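Local coordinates for protein arylmalonate decarboxylase (Bordetella bronchiseptica, PDB 3IP8) that catalyses the decarboxylation of 2-aryl-2-methylmalonates to 2-arylpropionates with release of carbon dioxide, at residues Met73-Ser78 / Thr103-Val108; Leu185-Gly190 / Val209-Ala214. One frame throughout, in Å; residues are numbered along the deposited sequence.

Contact 1. Residues Met73-Ser78 / Thr103-Val108; sequences MGTSLS and TMSTAV. With B85 (benzylphosphonic acid), chain B.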
ATOM      1  N   MET A  73      -6.630   2.135   2.506  1.00  7.63           N
ATOM      2  CA  MET A  73      -5.828   1.340   1.585  1.00  8.21           C
ATOM      3  C   MET A  73      -5.463   2.133   0.332  1.00  8.60           C
ATOM      4  O   MET A  73      -5.767   1.746  -0.797  1.00 11.35           O
ATOM      5  CB  MET A  73      -6.578   0.041   1.266  1.00  9.88           C
ATOM      6  CG  MET A  73      -6.690  -0.862   2.505  1.00 10.70           C
ATOM      7  SD  MET A  73      -5.139  -1.766   2.847  1.00 10.75           S
ATOM      8  CE  MET A  73      -5.155  -2.986   1.502  1.00 11.41           C
ATOM      9  N   GLY A  74      -4.799   3.256   0.559  1.00  9.33           N
ATOM     10  CA  GLY A  74      -4.249   4.048  -0.525  1.00 10.50           C
ATOM     11  C   GLY A  74      -2.886   4.545  -0.083  1.00  9.86           C
ATOM     12  O   GLY A  74      -2.788   5.112   1.000  1.00 10.56           O
ATOM     13  N   THR A  75      -1.850   4.265  -0.868  1.00 10.01           N
ATOM     14  CA  THR A  75      -0.483   4.689  -0.535  1.00  9.89           C
ATOM     15  C   THR A  75      -0.312   6.197  -0.781  1.00 10.25           C
ATOM     16  O   THR A  75      -0.085   6.990   0.156  1.00 10.04           O
ATOM     17  CB  THR A  75       0.574   3.893  -1.340  1.00  9.69           C
ATOM     18  OG1 THR A  75       0.022   2.610  -1.687  1.00 10.44           O
ATOM     19  CG2 THR A  75       1.828   3.680  -0.509  1.00  9.65           C
ATOM     20  N   SER A  76      -0.444   6.617  -2.036  1.00 10.75           N
ATOM     21  CA  SER A  76      -0.214   8.013  -2.339  1.00 11.35           C
ATOM     22  C   SER A  76      -1.251   8.919  -1.691  1.00 10.28           C
ATOM     23  O   SER A  76      -0.907  10.010  -1.304  1.00  9.06           O
ATOM     24  CB  SER A  76      -0.103   8.271  -3.852  1.00 10.68           C
ATOM     25  OG  SER A  76      -1.213   7.720  -4.539  1.00 11.44           O
ATOM     26  N   LEU A  77      -2.495   8.470  -1.537  1.00 11.45           N
ATOM     27  CA  LEU A  77      -3.480   9.253  -0.792  1.00 12.82           C
ATOM     28  C   LEU A  77      -3.015   9.586   0.614  1.00 12.01           C
ATOM     29  O   LEU A  77      -3.381  10.628   1.177  1.00 13.35           O
ATOM     30  CB  LEU A  77      -4.791   8.459  -0.689  1.00 14.82           C
ATOM     31  CG  LEU A  77      -5.823   8.789  -1.751  1.00 20.95           C
ATOM     32  CD1 LEU A  77      -6.943   7.773  -1.683  1.00 18.64           C
ATOM     33  CD2 LEU A  77      -6.331  10.206  -1.572  1.00 18.45           C
ATOM     34  N   SER A  78      -2.239   8.678   1.199  1.00 10.96           N
ATOM     35  CA  SER A  78      -1.769   8.876   2.564  1.00  9.65           C
ATOM     36  C   SER A  78      -0.371   9.469   2.681  1.00  9.97           C
ATOM     37  O   SER A  78      -0.033  10.001   3.753  1.00 12.64           O
ATOM     38  CB  SER A  78      -1.934   7.612   3.441  1.00  9.45           C
ATOM     39  OG  SER A  78      -1.304   6.440   2.892  1.00  9.23           O
ATOM     40  N   THR A 103      -3.045   3.154   7.766  1.00  9.09           N
ATOM     41  CA  THR A 103      -3.031   3.521   6.351  1.00  8.82           C
ATOM     42  C   THR A 103      -2.065   2.624   5.596  1.00  8.91           C
ATOM     43  O   THR A 103      -1.166   2.024   6.175  1.00 10.63           O
ATOM     44  CB  THR A 103      -2.566   4.977   6.084  1.00 10.74           C
ATOM     45  OG1 THR A 103      -1.153   5.103   6.319  1.00  9.94           O
ATOM     46  CG2 THR A 103      -3.324   5.959   6.962  1.00 11.31           C
ATOM     47  N   MET A 104      -2.196   2.627   4.278  1.00  7.57           N
ATOM     48  CA  MET A 104      -1.288   1.850   3.443  1.00  9.42           C
ATOM     49  C   MET A 104       0.148   2.424   3.455  1.00  7.82           C
ATOM     50  O   MET A 104       1.127   1.668   3.275  1.00  8.29           O
ATOM     51  CB  MET A 104      -1.886   1.784   2.033  1.00 10.03           C
ATOM     52  CG  MET A 104      -1.142   0.895   1.062  1.00  9.71           C
ATOM     53  SD  MET A 104      -2.065   0.724  -0.488  1.00 10.40           S
ATOM     54  CE  MET A 104      -3.089  -0.676  -0.085  1.00 11.24           C
ATOM     55  N   SER A 105       0.311   3.734   3.679  1.00  7.89           N
ATOM     56  CA  SER A 105       1.659   4.283   3.777  1.00  9.09           C
ATOM     57  C   SER A 105       2.309   3.763   5.054  1.00  8.90           C
ATOM     58  O   SER A 105       3.484   3.417   5.050  1.00  9.38           O
ATOM     59  CB  SER A 105       1.610   5.820   3.758  1.00  7.93           C
ATOM     60  OG  SER A 105       1.467   6.280   2.410  1.00  8.96           O
ATOM     61  N   THR A 106       1.536   3.701   6.135  1.00  9.68           N
ATOM     62  CA  THR A 106       2.018   3.101   7.381  1.00  9.11           C
ATOM     63  C   THR A 106       2.352   1.627   7.169  1.00 10.88           C
ATOM     64  O   THR A 106       3.361   1.138   7.676  1.00 10.72           O
ATOM     65  CB  THR A 106       1.022   3.306   8.521  1.00 10.99           C
ATOM     66  OG1 THR A 106       1.079   4.691   8.897  1.00 11.45           O
ATOM     67  CG2 THR A 106       1.385   2.436   9.760  1.00 12.52           C
ATOM     68  N   ALA A 107       1.530   0.941   6.385  1.00 10.32           N
ATOM     69  CA  ALA A 107       1.738  -0.482   6.126  1.00 10.00           C
ATOM     70  C   ALA A 107       3.071  -0.709   5.440  1.00 10.88           C
ATOM     71  O   ALA A 107       3.834  -1.598   5.816  1.00 10.33           O
ATOM     72  CB  ALA A 107       0.594  -1.053   5.261  1.00 10.28           C
ATOM     73  N   VAL A 108       3.363   0.089   4.414  1.00 10.32           N
ATOM     74  CA  VAL A 108       4.598  -0.154   3.684  1.00 10.45           C
ATOM     75  C   VAL A 108       5.805   0.276   4.527  1.00  9.32           C
ATOM     76  O   VAL A 108       6.851  -0.390   4.504  1.00 10.88           O
ATOM     77  CB  VAL A 108       4.614   0.480   2.257  1.00 10.80           C
ATOM     78  CG1 VAL A 108       3.507  -0.098   1.371  1.00 12.12           C
ATOM     79  CG2 VAL A 108       4.545   2.001   2.323  1.00 11.52           C
TER
HETATM   80  C1  B85 B 249      -4.762   3.084  -7.291  1.00 12.67           C
HETATM   81  C2  B85 B 249      -5.883   2.235  -7.505  1.00 11.86           C
HETATM   82  C3  B85 B 249      -6.404   1.510  -6.458  1.00 12.19           C
HETATM   83  C4  B85 B 249      -5.795   1.578  -5.112  1.00 12.90           C
HETATM   84  C5  B85 B 249      -4.697   2.392  -4.900  1.00 11.83           C
HETATM   85  C6  B85 B 249      -4.171   3.148  -5.996  1.00 12.68           C
HETATM   86  C7  B85 B 249      -2.913   3.998  -5.914  1.00 16.34           C
HETATM   87  P8  B85 B 249      -2.113   4.236  -4.278  1.00 12.46           P
HETATM   88  O9  B85 B 249      -1.610   2.866  -3.644  1.00 13.44           O
HETATM   89  O10 B85 B 249      -0.907   5.297  -4.391  1.00 12.84           O
HETATM   90  O11 B85 B 249      -3.135   4.847  -3.383  1.00 16.60           O
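The backbones of Met73-Ser78 and Thr103-Val108 come closest at two places: the CA atoms of Met73 and Met104 are 4.9 Å apart, and those of Thr75 and Ser105 are similarly near. The first segment leaves strand 69-72 and turns into helix 76-79, while the second is the junction of strand 101-103 with helix 104-114. Ser105 N donates to Ser78 OG over 3.2 Å, a bent bond with an N-H...O angle of 139°, and Ser105 OG donates to the same oxygen at 2.8 Å. Ser78 OG is thus gripped twice from the first turn of the facing helix; CB already points at that helix, and a chi1 of 55° brings OG within reach of both donors. Thr103 caps that helix, its OG1 accepting from Thr106 N and also bonding to Asn86 of helix 83-97.

Met104 reaches out with CG anti to its backbone N (chi1 -174°) and bends at the last torsion. Its SD comes to 3.1 Å from Thr75 OG1, and its methyl meets Met73 CE tightly at 3.5 Å, the two side chains crossing at about a right angle. Thr75 OG1 donates to O9 of benzylphosphonate at 2.6 Å, and Thr75 N reaches that oxygen too. Ser76 N binds phosphonate O10 at 2.7 Å in a fairly straight bond. Ser76 OG, also hydrogen-bonded to Tyr48 OH, approaches O10 so closely that the detail is doubtful. Backbone amides and hydroxyls in the turn after parallel strand 69-72 thus form the phosphonate-binding side of the benzylphosphonate pocket, consistent with the aspartate/glutamate racemase clan.

Contact 2. Residues Leu185-Gly190 / Val209-Ala214; sequences LLSCGG and VSSSPA. With B85 (benzylphosphonic acid), chain B.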
ATOM      1  N   LEU A 185      10.528  -1.202  -2.786  1.00  8.43           N
ATOM      2  CA  LEU A 185       9.132  -0.814  -2.531  1.00  7.38           C
ATOM      3  C   LEU A 185       8.404  -0.766  -3.871  1.00  7.92           C
ATOM      4  O   LEU A 185       8.766   0.022  -4.746  1.00  9.51           O
ATOM      5  CB  LEU A 185       9.061   0.555  -1.846  1.00  8.38           C
ATOM      6  CG  LEU A 185       7.638   1.093  -1.755  1.00  9.42           C
ATOM      7  CD1 LEU A 185       6.724   0.212  -0.892  1.00 11.24           C
ATOM      8  CD2 LEU A 185       7.669   2.497  -1.185  1.00 10.47           C
ATOM      9  N   LEU A 186       7.433  -1.672  -4.060  1.00  9.12           N
ATOM     10  CA  LEU A 186       6.600  -1.679  -5.261  1.00  8.27           C
ATOM     11  C   LEU A 186       5.305  -0.960  -4.893  1.00 10.58           C
ATOM     12  O   LEU A 186       4.436  -1.520  -4.202  1.00  9.63           O
ATOM     13  CB  LEU A 186       6.355  -3.124  -5.694  1.00  9.19           C
ATOM     14  CG  LEU A 186       5.414  -3.390  -6.868  1.00  9.12           C
ATOM     15  CD1 LEU A 186       5.813  -2.563  -8.091  1.00 11.36           C
ATOM     16  CD2 LEU A 186       5.433  -4.879  -7.176  1.00 12.13           C
ATOM     17  N   SER A 187       5.201   0.306  -5.282  1.00 10.27           N
ATOM     18  CA  SER A 187       4.143   1.148  -4.776  1.00  8.50           C
ATOM     19  C   SER A 187       3.055   1.347  -5.797  1.00  9.76           C
ATOM     20  O   SER A 187       3.325   1.746  -6.934  1.00 11.12           O
ATOM     21  CB  SER A 187       4.697   2.511  -4.351  1.00  7.63           C
ATOM     22  OG  SER A 187       3.744   3.243  -3.556  1.00 12.03           O
ATOM     23  N   CYS A 188       1.837   1.088  -5.321  1.00 12.65           N
ATOM     24  CA  CYS A 188       0.522   1.343  -5.921  1.00 11.76           C
ATOM     25  C   CYS A 188      -0.402   0.188  -5.571  1.00 11.82           C
ATOM     26  O   CYS A 188      -0.204  -0.958  -5.995  1.00 11.13           O
ATOM     27  CB  CYS A 188       0.531   1.618  -7.424  1.00 11.22           C
ATOM     28  SG  CYS A 188      -1.163   1.815  -8.028  1.00 13.86           S
ATOM     29  N   GLY A 189      -1.382   0.502  -4.747  1.00 11.85           N
ATOM     30  CA  GLY A 189      -2.272  -0.505  -4.224  1.00 11.38           C
ATOM     31  C   GLY A 189      -3.298  -0.980  -5.226  1.00  9.76           C
ATOM     32  O   GLY A 189      -4.076  -1.864  -4.907  1.00 12.20           O
ATOM     33  N   GLY A 190      -3.285  -0.431  -6.442  1.00 10.59           N
ATOM     34  CA  GLY A 190      -4.190  -0.897  -7.478  1.00 11.21           C
ATOM     35  C   GLY A 190      -3.551  -1.984  -8.327  1.00 11.63           C
ATOM     36  O   GLY A 190      -4.216  -2.655  -9.113  1.00 13.13           O
ATOM     37  N   VAL A 209       8.505  -5.042  -0.778  1.00  8.30           N
ATOM     38  CA  VAL A 209       7.333  -4.627  -0.035  1.00  9.20           C
ATOM     39  C   VAL A 209       6.397  -3.976  -1.048  1.00  9.93           C
ATOM     40  O   VAL A 209       6.739  -2.967  -1.669  1.00  9.49           O
ATOM     41  CB  VAL A 209       7.692  -3.644   1.107  1.00  8.43           C
ATOM     42  CG1 VAL A 209       6.414  -3.063   1.775  1.00 11.94           C
ATOM     43  CG2 VAL A 209       8.545  -4.368   2.146  1.00 12.07           C
ATOM     44  N   SER A 210       5.209  -4.554  -1.194  1.00  9.01           N
ATOM     45  CA  SER A 210       4.239  -4.111  -2.186  1.00  7.61           C
ATOM     46  C   SER A 210       2.999  -3.521  -1.502  1.00  9.37           C
ATOM     47  O   SER A 210       2.515  -4.088  -0.516  1.00  8.93           O
ATOM     48  CB  SER A 210       3.841  -5.298  -3.071  1.00 11.74           C
ATOM     49  OG  SER A 210       2.914  -4.898  -4.066  1.00 11.60           O
ATOM     50  N   SER A 211       2.513  -2.381  -1.992  1.00  9.96           N
ATOM     51  CA  SER A 211       1.392  -1.660  -1.365  1.00  9.71           C
ATOM     52  C   SER A 211       0.228  -2.518  -0.874  1.00  9.40           C
ATOM     53  O   SER A 211      -0.102  -2.476   0.316  1.00  9.28           O
ATOM     54  CB  SER A 211       0.818  -0.601  -2.318  1.00  9.53           C
ATOM     55  OG  SER A 211       1.732   0.469  -2.477  1.00 10.88           O
ATOM     56  N   SER A 212      -0.406  -3.273  -1.769  1.00  9.67           N
ATOM     57  CA  SER A 212      -1.626  -3.978  -1.381  1.00  8.81           C
ATOM     58  C   SER A 212      -1.335  -5.112  -0.405  1.00 10.35           C
ATOM     59  O   SER A 212      -1.930  -5.161   0.674  1.00 10.13           O
ATOM     60  CB  SER A 212      -2.414  -4.469  -2.595  1.00 11.65           C
ATOM     61  OG  SER A 212      -3.717  -4.889  -2.186  1.00 13.68           O
ATOM     62  N   PRO A 213      -0.399  -6.003  -0.748  1.00  8.86           N
ATOM     63  CA  PRO A 213      -0.092  -7.051   0.232  1.00  9.09           C
ATOM     64  C   PRO A 213       0.387  -6.514   1.588  1.00  9.90           C
ATOM     65  O   PRO A 213      -0.003  -7.069   2.623  1.00 10.52           O
ATOM     66  CB  PRO A 213       0.996  -7.887  -0.475  1.00  9.88           C
ATOM     67  CG  PRO A 213       0.751  -7.620  -1.989  1.00 10.11           C
ATOM     68  CD  PRO A 213       0.350  -6.162  -2.011  1.00 10.61           C
ATOM     69  N   ALA A 214       1.227  -5.481   1.604  1.00  8.83           N
ATOM     70  CA  ALA A 214       1.611  -4.893   2.892  1.00  9.41           C
ATOM     71  C   ALA A 214       0.400  -4.307   3.617  1.00 10.21           C
ATOM     72  O   ALA A 214       0.303  -4.414   4.843  1.00  9.94           O
ATOM     73  CB  ALA A 214       2.647  -3.820   2.687  1.00  8.87           C
TER
HETATM   74  C1  B85 B 249      -4.762   3.084  -7.291  1.00 12.67           C
HETATM   75  C2  B85 B 249      -5.883   2.235  -7.505  1.00 11.86           C
HETATM   76  C3  B85 B 249      -6.404   1.510  -6.458  1.00 12.19           C
HETATM   77  C4  B85 B 249      -5.795   1.578  -5.112  1.00 12.90           C
HETATM   78  C5  B85 B 249      -4.697   2.392  -4.900  1.00 11.83           C
HETATM   79  C6  B85 B 249      -4.171   3.148  -5.996  1.00 12.68           C
HETATM   80  C7  B85 B 249      -2.913   3.998  -5.914  1.00 16.34           C
HETATM   81  P8  B85 B 249      -2.113   4.236  -4.278  1.00 12.46           P
HETATM   82  O9  B85 B 249      -1.610   2.866  -3.644  1.00 13.44           O
HETATM   83  O10 B85 B 249      -0.907   5.297  -4.391  1.00 12.84           O
HETATM   84  O11 B85 B 249      -3.135   4.847  -3.383  1.00 16.60           O
HETATM   85  O   HOH W   1       0.353  -3.479  -4.514  1.00 13.61           O
HETATM   86  O   HOH W   2      -4.953  -2.406  -2.384  1.00 12.20           O
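In the parallel beta-alpha-beta unit of strand 183-187, helix 196-204 and strand 208-210, the two neighbouring strands meet here, and the chain beyond the C-terminal end of strand 183-187 leads into the ligand pocket. Leu185 pairs with Val209 and Leu186 with Ser210, and the touching parts run only 3° apart. Leu186 N donates to Val209 O at 2.8 Å; Ser211 N returns the bond to Leu186 O at 3.1 Å. Leu185 and Val209 share one face of the sheet, where Leu185 CD1 lies 4.2 Å from Val209 CG1 and both side chains also touch Val108 of helix 104-114. Leu186 and Ser210 share the other face; Ser210 OG bonds there to Thr193.

Beyond the strands, Ser211 takes over. Its OG stands beside its own backbone N, anti to the carbonyl carbon (chi1 -70°), and accepts from Cys188 N at 2.9 Å in a fairly straight bond of 160°. The residue just beyond strand 183-187 is thereby tied to the start of helix 211-223. Two waters extend this link: one joins Cys188 O, Ser210 OG and Ser212 N, the other Gly189 O and Ser212 OG.

Past that bond the chain bends round the ligand. Gly189 N donates to phosphonate O9 at 2.6 Å, and Cys188 SG, anti to its backbone N, lies 3.5 Å from the benzylic C7. Gly190 CA lies 3.4 Å from ring atom C3, so the glycine backbone itself meets the aromatic ring. The loop Cys188-Gly190 at the C-terminal end of a parallel strand is therefore a wall of the benzylphosphonate pocket.

How the contacts relate
Along the chain the two contacts follow in series. Contact 1 closes first, bridging 24 intervening residues, mostly helical, between strands 69-72 and 101-103 of one four-stranded parallel sheet. Contact 2 closes later over 18 residues, between strands 183-187 and 208-210 of the second such sheet, whose strand order, 2-1-3-4, matches that of the first. Neither loop encloses or crosses the other, yet their centres lie only about 9 Å apart. They meet where Thr75 OG1 and Ser211 OG stand 2.9 Å apart, probably hydrogen-bonded, and where Met104 CE packs on Ser211 O. Benzylphosphonate lies where the two contacts meet, between segments that follow strands of the two sheets, its O9 shared by Thr75 and Gly189.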